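Local coordinates for protein NF-kappa-B inhibitor beta (Mus musculus, PDB 1OY3) that inhibits the transcription factor NF-kappa-B by binding it and trapping it in the cytoplasm, at residues 192-197 against 226-231; 77-82 against 155-160. One frame throughout, in Å; residues are numbered along the deposited sequence.

Contact 1: residues 192-197 against 226-231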
ATOM      1  N   GLY C 192       9.278   2.703   9.659  1.00 18.26           N
ATOM      2  CA  GLY C 192       9.896   1.515  10.204  1.00 21.03           C
ATOM      3  C   GLY C 192       9.054   0.605  11.071  1.00 22.66           C
ATOM      4  O   GLY C 192       9.560  -0.009  12.007  1.00 22.55           O
ATOM      5  N   ARG C 193       7.766   0.512  10.781  1.00 18.84           N
ATOM      6  CA  ARG C 193       6.924  -0.375  11.562  1.00 18.65           C
ATOM      7  C   ARG C 193       7.204  -1.831  11.179  1.00 15.64           C
ATOM      8  O   ARG C 193       7.330  -2.166  10.008  1.00 15.86           O
ATOM      9  CB  ARG C 193       5.456  -0.035  11.337  1.00  9.69           C
ATOM     10  CG  ARG C 193       5.086   1.332  11.886  1.00 13.23           C
ATOM     11  CD  ARG C 193       3.701   1.735  11.479  1.00  8.15           C
ATOM     12  NE  ARG C 193       3.689   2.158  10.090  1.00 14.56           N
ATOM     13  CZ  ARG C 193       2.637   2.695   9.482  1.00 11.26           C
ATOM     14  NH1 ARG C 193       1.505   2.865  10.141  1.00  8.47           N
ATOM     15  NH2 ARG C 193       2.738   3.102   8.225  1.00 14.06           N
ATOM     16  N   THR C 194       7.330  -2.684  12.187  1.00 17.40           N
ATOM     17  CA  THR C 194       7.573  -4.107  11.968  1.00 18.99           C
ATOM     18  C   THR C 194       6.195  -4.769  11.942  1.00 12.04           C
ATOM     19  O   THR C 194       5.183  -4.113  12.189  1.00 10.49           O
ATOM     20  CB  THR C 194       8.341  -4.731  13.160  1.00 18.19           C
ATOM     21  OG1 THR C 194       7.572  -4.545  14.361  1.00 19.00           O
ATOM     22  CG2 THR C 194       9.705  -4.087  13.345  1.00 17.49           C
ATOM     23  N   PRO C 195       6.137  -6.073  11.627  1.00  9.68           N
ATOM     24  CA  PRO C 195       4.836  -6.734  11.618  1.00  7.12           C
ATOM     25  C   PRO C 195       4.150  -6.567  12.981  1.00 13.06           C
ATOM     26  O   PRO C 195       2.935  -6.354  13.060  1.00  9.73           O
ATOM     27  CB  PRO C 195       5.203  -8.175  11.324  1.00  9.59           C
ATOM     28  CG  PRO C 195       6.317  -8.019  10.367  1.00  5.65           C
ATOM     29  CD  PRO C 195       7.154  -6.925  10.984  1.00 10.52           C
ATOM     30  N   LEU C 196       4.931  -6.651  14.057  1.00 16.88           N
ATOM     31  CA  LEU C 196       4.377  -6.499  15.397  1.00 18.36           C
ATOM     32  C   LEU C 196       3.778  -5.113  15.604  1.00 18.77           C
ATOM     33  O   LEU C 196       2.772  -4.985  16.288  1.00 22.28           O
ATOM     34  CB  LEU C 196       5.444  -6.770  16.472  1.00 13.76           C
ATOM     35  CG  LEU C 196       5.858  -8.229  16.713  1.00 18.30           C
ATOM     36  CD1 LEU C 196       6.992  -8.286  17.733  1.00 18.43           C
ATOM     37  CD2 LEU C 196       4.673  -9.037  17.205  1.00 11.88           C
ATOM     38  N   HIS C 197       4.390  -4.077  15.020  1.00 21.86           N
ATOM     39  CA  HIS C 197       3.853  -2.721  15.160  1.00 22.75           C
ATOM     40  C   HIS C 197       2.527  -2.632  14.420  1.00 20.05           C
ATOM     41  O   HIS C 197       1.581  -2.002  14.898  1.00 16.93           O
ATOM     42  CB  HIS C 197       4.800  -1.664  14.575  1.00 23.66           C
ATOM     43  CG  HIS C 197       5.968  -1.327  15.450  1.00 23.45           C
ATOM     44  ND1 HIS C 197       7.231  -1.840  15.240  1.00 23.72           N
ATOM     45  CD2 HIS C 197       6.073  -0.493  16.512  1.00 22.51           C
ATOM     46  CE1 HIS C 197       8.064  -1.332  16.132  1.00 21.75           C
ATOM     47  NE2 HIS C 197       7.386  -0.513  16.916  1.00 21.80           N
ATOM     48  N   ARG C 226       9.826   4.298  19.106  1.00 32.91           N
ATOM     49  CA  ARG C 226       8.739   3.594  19.764  1.00 34.11           C
ATOM     50  C   ARG C 226       8.704   2.098  19.443  1.00 34.43           C
ATOM     51  O   ARG C 226       8.931   1.681  18.304  1.00 35.77           O
ATOM     52  CB  ARG C 226       7.409   4.242  19.385  1.00 36.43           C
ATOM     53  CG  ARG C 226       6.182   3.543  19.936  1.00 38.61           C
ATOM     54  CD  ARG C 226       4.945   4.391  19.690  1.00 44.39           C
ATOM     55  NE  ARG C 226       4.959   5.609  20.496  1.00 49.91           N
ATOM     56  CZ  ARG C 226       4.644   6.819  20.043  1.00 53.55           C
ATOM     57  NH1 ARG C 226       4.287   6.993  18.773  1.00 53.25           N
ATOM     58  NH2 ARG C 226       4.679   7.860  20.865  1.00 53.56           N
ATOM     59  N   THR C 227       8.421   1.300  20.467  1.00 29.92           N
ATOM     60  CA  THR C 227       8.338  -0.153  20.337  1.00 28.52           C
ATOM     61  C   THR C 227       6.882  -0.597  20.249  1.00 24.60           C
ATOM     62  O   THR C 227       5.959   0.205  20.422  1.00 26.32           O
ATOM     63  CB  THR C 227       8.941  -0.849  21.561  1.00 27.38           C
ATOM     64  OG1 THR C 227       8.190  -0.471  22.721  1.00 28.04           O
ATOM     65  CG2 THR C 227      10.384  -0.447  21.750  1.00 26.65           C
ATOM     66  N   PRO C 228       6.654  -1.892  19.986  1.00 23.73           N
ATOM     67  CA  PRO C 228       5.276  -2.378  19.897  1.00 26.23           C
ATOM     68  C   PRO C 228       4.525  -2.183  21.212  1.00 26.70           C
ATOM     69  O   PRO C 228       3.345  -1.817  21.214  1.00 23.04           O
ATOM     70  CB  PRO C 228       5.457  -3.849  19.540  1.00 24.14           C
ATOM     71  CG  PRO C 228       6.703  -3.824  18.702  1.00 24.24           C
ATOM     72  CD  PRO C 228       7.602  -2.914  19.500  1.00 24.71           C
ATOM     73  N   LEU C 229       5.213  -2.422  22.330  1.00 29.11           N
ATOM     74  CA  LEU C 229       4.596  -2.267  23.646  1.00 32.26           C
ATOM     75  C   LEU C 229       4.276  -0.797  23.865  1.00 29.66           C
ATOM     76  O   LEU C 229       3.156  -0.444  24.232  1.00 31.54           O
ATOM     77  CB  LEU C 229       5.540  -2.744  24.756  1.00 33.77           C
ATOM     78  CG  LEU C 229       4.886  -3.267  26.046  1.00 38.91           C
ATOM     79  CD1 LEU C 229       5.965  -3.443  27.105  1.00 37.07           C
ATOM     80  CD2 LEU C 229       3.803  -2.324  26.548  1.00 39.96           C
ATOM     81  N   GLY C 230       5.280   0.048  23.644  1.00 31.15           N
ATOM     82  CA  GLY C 230       5.102   1.481  23.806  1.00 30.96           C
ATOM     83  C   GLY C 230       3.936   1.951  22.963  1.00 29.82           C
ATOM     84  O   GLY C 230       3.188   2.846  23.352  1.00 29.00           O
ATOM     85  N   SER C 231       3.778   1.330  21.799  1.00 30.27           N
ATOM     86  CA  SER C 231       2.691   1.686  20.909  1.00 30.30           C
ATOM     87  C   SER C 231       1.385   1.157  21.474  1.00 28.29           C
ATOM     88  O   SER C 231       0.376   1.861  21.478  1.00 29.28           O
ATOM     89  CB  SER C 231       2.932   1.101  19.514  1.00 33.90           C
ATOM     90  OG  SER C 231       1.879   1.456  18.634  1.00 42.58           O
TER
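The imidazole of His-197 carries Pro-228 over one face: CG of the proline stands 3.8 Å from the ring centroid and only 10° off the normal, a CH-pi contact. At the ring's edge lies the carbonyl of Arg-226, which takes a hydrogen bond from NE2 (NE2 to O 3.0 Å). This bond is somewhat bent, 147° at the hydrogen, with the donor tilted from the carbonyl plane. Thr-194 CA lies in the ring plane, at the edge facing the histidine's own segment. The other ring nitrogen, ND1, accepts an almost straight bond from Thr-194 N at 3.2 Å and is hydrogen-bonded to Thr-194 OG1, 2.9 Å away. A chi1 of -78° places the ring beside the backbone N, turned back toward Thr-194, so that one imidazole has its rotation fixed by partners in two consecutive repeats. Leu-196 CB adds an apolar touch on Pro-228 CG, 3.9 Å apart, while its side chain continues onto helix 205-213. Thr-194 OG1 also caps His-197 N, closing a capping box, and Thr-227 caps Gly-230 N likewise. Thr-Pro-Leu-His is the hallmark helix-opening sequence of ankyrin repeats, and here its histidine links ANK 5 to ANK 6.

Contact 2: residues 77-82 against 155-160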
ATOM      1  N   GLY C  77      -0.216  -0.923  -8.318  1.00 19.55           N
ATOM      2  CA  GLY C  77       0.213  -0.583  -6.968  1.00 16.03           C
ATOM      3  C   GLY C  77       1.456  -1.327  -6.501  1.00 16.83           C
ATOM      4  O   GLY C  77       1.844  -1.237  -5.329  1.00 16.59           O
ATOM      5  N   GLY C  78       2.083  -2.057  -7.422  1.00 13.99           N
ATOM      6  CA  GLY C  78       3.271  -2.825  -7.107  1.00 12.87           C
ATOM      7  C   GLY C  78       2.909  -4.142  -6.436  1.00 19.19           C
ATOM      8  O   GLY C  78       3.756  -4.780  -5.797  1.00 17.56           O
ATOM      9  N   HIS C  79       1.648  -4.553  -6.569  1.00 12.54           N
ATOM     10  CA  HIS C  79       1.192  -5.795  -5.957  1.00 16.91           C
ATOM     11  C   HIS C  79       1.435  -7.029  -6.811  1.00 18.86           C
ATOM     12  O   HIS C  79       1.062  -7.060  -7.983  1.00 21.78           O
ATOM     13  CB  HIS C  79      -0.307  -5.728  -5.661  1.00 16.95           C
ATOM     14  CG  HIS C  79      -0.707  -4.573  -4.800  1.00 20.37           C
ATOM     15  ND1 HIS C  79      -0.411  -4.509  -3.458  1.00 21.11           N
ATOM     16  CD2 HIS C  79      -1.386  -3.437  -5.092  1.00 22.21           C
ATOM     17  CE1 HIS C  79      -0.892  -3.385  -2.957  1.00 22.48           C
ATOM     18  NE2 HIS C  79      -1.488  -2.717  -3.928  1.00 17.79           N
ATOM     19  N   THR C  80       2.066  -8.045  -6.230  1.00 17.31           N
ATOM     20  CA  THR C  80       2.270  -9.308  -6.938  1.00 15.01           C
ATOM     21  C   THR C  80       0.955 -10.035  -6.721  1.00 14.89           C
ATOM     22  O   THR C  80       0.083  -9.533  -5.993  1.00 10.35           O
ATOM     23  CB  THR C  80       3.350 -10.176  -6.289  1.00 14.68           C
ATOM     24  OG1 THR C  80       2.999 -10.398  -4.917  1.00 17.12           O
ATOM     25  CG2 THR C  80       4.712  -9.503  -6.364  1.00  9.36           C
ATOM     26  N   ALA C  81       0.813 -11.210  -7.332  1.00 17.35           N
ATOM     27  CA  ALA C  81      -0.392 -12.017  -7.163  1.00 15.21           C
ATOM     28  C   ALA C  81      -0.536 -12.378  -5.682  1.00 15.18           C
ATOM     29  O   ALA C  81      -1.645 -12.393  -5.145  1.00 15.19           O
ATOM     30  CB  ALA C  81      -0.308 -13.299  -8.004  1.00  5.29           C
ATOM     31  N   LEU C  82       0.588 -12.670  -5.024  1.00 11.84           N
ATOM     32  CA  LEU C  82       0.557 -13.016  -3.602  1.00 11.96           C
ATOM     33  C   LEU C  82       0.077 -11.832  -2.775  1.00 11.59           C
ATOM     34  O   LEU C  82      -0.626 -12.016  -1.795  1.00 10.94           O
ATOM     35  CB  LEU C  82       1.944 -13.460  -3.086  1.00 11.69           C
ATOM     36  CG  LEU C  82       1.978 -13.843  -1.590  1.00 16.66           C
ATOM     37  CD1 LEU C  82       0.957 -14.944  -1.336  1.00 21.36           C
ATOM     38  CD2 LEU C  82       3.388 -14.307  -1.154  1.00  9.69           C
ATOM     39  N   ASN C 155       5.514  -4.002  -2.439  1.00 20.78           N
ATOM     40  CA  ASN C 155       4.712  -3.184  -3.328  1.00 20.51           C
ATOM     41  C   ASN C 155       5.191  -1.754  -3.201  1.00 22.17           C
ATOM     42  O   ASN C 155       6.160  -1.474  -2.479  1.00 13.66           O
ATOM     43  CB  ASN C 155       3.221  -3.279  -2.986  1.00 21.16           C
ATOM     44  CG  ASN C 155       2.924  -2.902  -1.549  1.00 18.38           C
ATOM     45  OD1 ASN C 155       3.568  -2.020  -0.982  1.00 13.32           O
ATOM     46  ND2 ASN C 155       1.919  -3.560  -0.957  1.00 20.40           N
ATOM     47  N   TYR C 156       4.499  -0.850  -3.886  1.00 21.36           N
ATOM     48  CA  TYR C 156       4.856   0.565  -3.880  1.00 24.96           C
ATOM     49  C   TYR C 156       4.509   1.265  -2.562  1.00 25.66           C
ATOM     50  O   TYR C 156       4.863   2.422  -2.355  1.00 29.84           O
ATOM     51  CB  TYR C 156       4.205   1.252  -5.093  1.00 21.77           C
ATOM     52  CG  TYR C 156       4.634   0.622  -6.415  1.00 19.30           C
ATOM     53  CD1 TYR C 156       3.829   0.703  -7.557  1.00 22.03           C
ATOM     54  CD2 TYR C 156       5.848  -0.056  -6.521  1.00 14.31           C
ATOM     55  CE1 TYR C 156       4.229   0.123  -8.768  1.00 20.13           C
ATOM     56  CE2 TYR C 156       6.255  -0.637  -7.720  1.00 25.58           C
ATOM     57  CZ  TYR C 156       5.443  -0.546  -8.839  1.00 24.23           C
ATOM     58  OH  TYR C 156       5.847  -1.139 -10.019  1.00 31.71           O
ATOM     59  N   ASP C 157       3.829   0.555  -1.669  1.00 23.92           N
ATOM     60  CA  ASP C 157       3.488   1.101  -0.360  1.00 27.50           C
ATOM     61  C   ASP C 157       4.589   0.659   0.608  1.00 26.68           C
ATOM     62  O   ASP C 157       4.508   0.904   1.809  1.00 31.07           O
ATOM     63  CB  ASP C 157       2.153   0.545   0.151  1.00 33.18           C
ATOM     64  CG  ASP C 157       0.995   0.850  -0.768  1.00 37.10           C
ATOM     65  OD1 ASP C 157       0.851   2.024  -1.158  1.00 37.67           O
ATOM     66  OD2 ASP C 157       0.222  -0.083  -1.090  1.00 40.02           O
ATOM     67  N   GLY C 158       5.606  -0.009   0.073  1.00 23.45           N
ATOM     68  CA  GLY C 158       6.698  -0.499   0.900  1.00 22.97           C
ATOM     69  C   GLY C 158       6.281  -1.722   1.708  1.00 18.32           C
ATOM     70  O   GLY C 158       6.936  -2.085   2.680  1.00 17.39           O
ATOM     71  N   HIS C 159       5.190  -2.363   1.299  1.00 16.45           N
ATOM     72  CA  HIS C 159       4.671  -3.540   2.001  1.00 12.11           C
ATOM     73  C   HIS C 159       5.000  -4.865   1.349  1.00 15.18           C
ATOM     74  O   HIS C 159       4.893  -5.009   0.138  1.00 14.23           O
ATOM     75  CB  HIS C 159       3.152  -3.471   2.105  1.00 16.49           C
ATOM     76  CG  HIS C 159       2.653  -2.408   3.030  1.00 19.29           C
ATOM     77  ND1 HIS C 159       1.367  -1.922   2.974  1.00 20.94           N
ATOM     78  CD2 HIS C 159       3.250  -1.776   4.067  1.00 20.58           C
ATOM     79  CE1 HIS C 159       1.189  -1.039   3.941  1.00 17.09           C
ATOM     80  NE2 HIS C 159       2.317  -0.933   4.619  1.00 23.73           N
ATOM     81  N   THR C 160       5.395  -5.833   2.166  1.00 15.91           N
ATOM     82  CA  THR C 160       5.659  -7.178   1.684  1.00 16.22           C
ATOM     83  C   THR C 160       4.334  -7.875   1.969  1.00 15.30           C
ATOM     84  O   THR C 160       3.467  -7.301   2.626  1.00 17.17           O
ATOM     85  CB  THR C 160       6.739  -7.866   2.502  1.00 16.45           C
ATOM     86  OG1 THR C 160       6.267  -8.038   3.843  1.00 14.75           O
ATOM     87  CG2 THR C 160       8.015  -7.030   2.512  1.00 16.55           C
TER
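Gly-77 meets the second segment through its carbonyl: Tyr-156 N donates to Gly-77 O at 3.0 Å, with 163° at the hydrogen. The same oxygen also touches CB of both Asn-155 and Tyr-156. Gly-78 follows with its CA over the centre of the phenol ring of Tyr-156, 3.4 Å from the centroid. Its N lies over that same face, and the close approach of backbone to ring leaves no room for a side chain at Gly-78. The carbonyl of Gly-78 turns to Asn-155, whose CA makes a CA-H...O contact of 3.1 Å with Gly-78 O. These meetings join the loops leading into helix 81-85 and helix 161-167, in the regions of ANK 3 and ANK 4, here on a type I beta turn from Asn-155 to Gly-158. Asn-155 CG lies between the backbone N and the carbonyl carbon (chi1 56°), which brings OD1 back to the turn; it accepts from Asp-157 N at 2.7 Å, an Asx turn, and from His-159 N at 2.8 Å, the donors approaching from opposite faces of the amide plane. His-79 is the next residue to touch 155-160: its side chain lies alongside that of Asn-155, pointing the same way, with ring and amide planes 80° apart and His-79 CE1 3.5 Å from Asn-155 ND2. Asp-157 crosses nearby, its OD2 4.0 Å from His-79 CE1.

Contacts 1 and 2 illustrate how an ankyrin array is stitched together between consecutive repeats: 192-197 with 226-231 joins ANK 5 to ANK 6 at the starts of helices 195-201 and 228-233, whereas 77-82 with 155-160 joins ANK 3 to ANK 4 mainly through the loops that precede helices 81-85 and 161-167. Their centres are about 21 Å apart and their nearest atoms about 5 Å, without touching. The His-159 side chain of contact 2 reaches Glu-188, which also forms a salt bridge with Arg-193 of contact 1. The centre of contact 2 lies about 8 Å, and that of contact 1 about 21 Å, from the centre of the chain. Tyr-156 and Arg-226 each meet another protein chain, the latter through a weak bond.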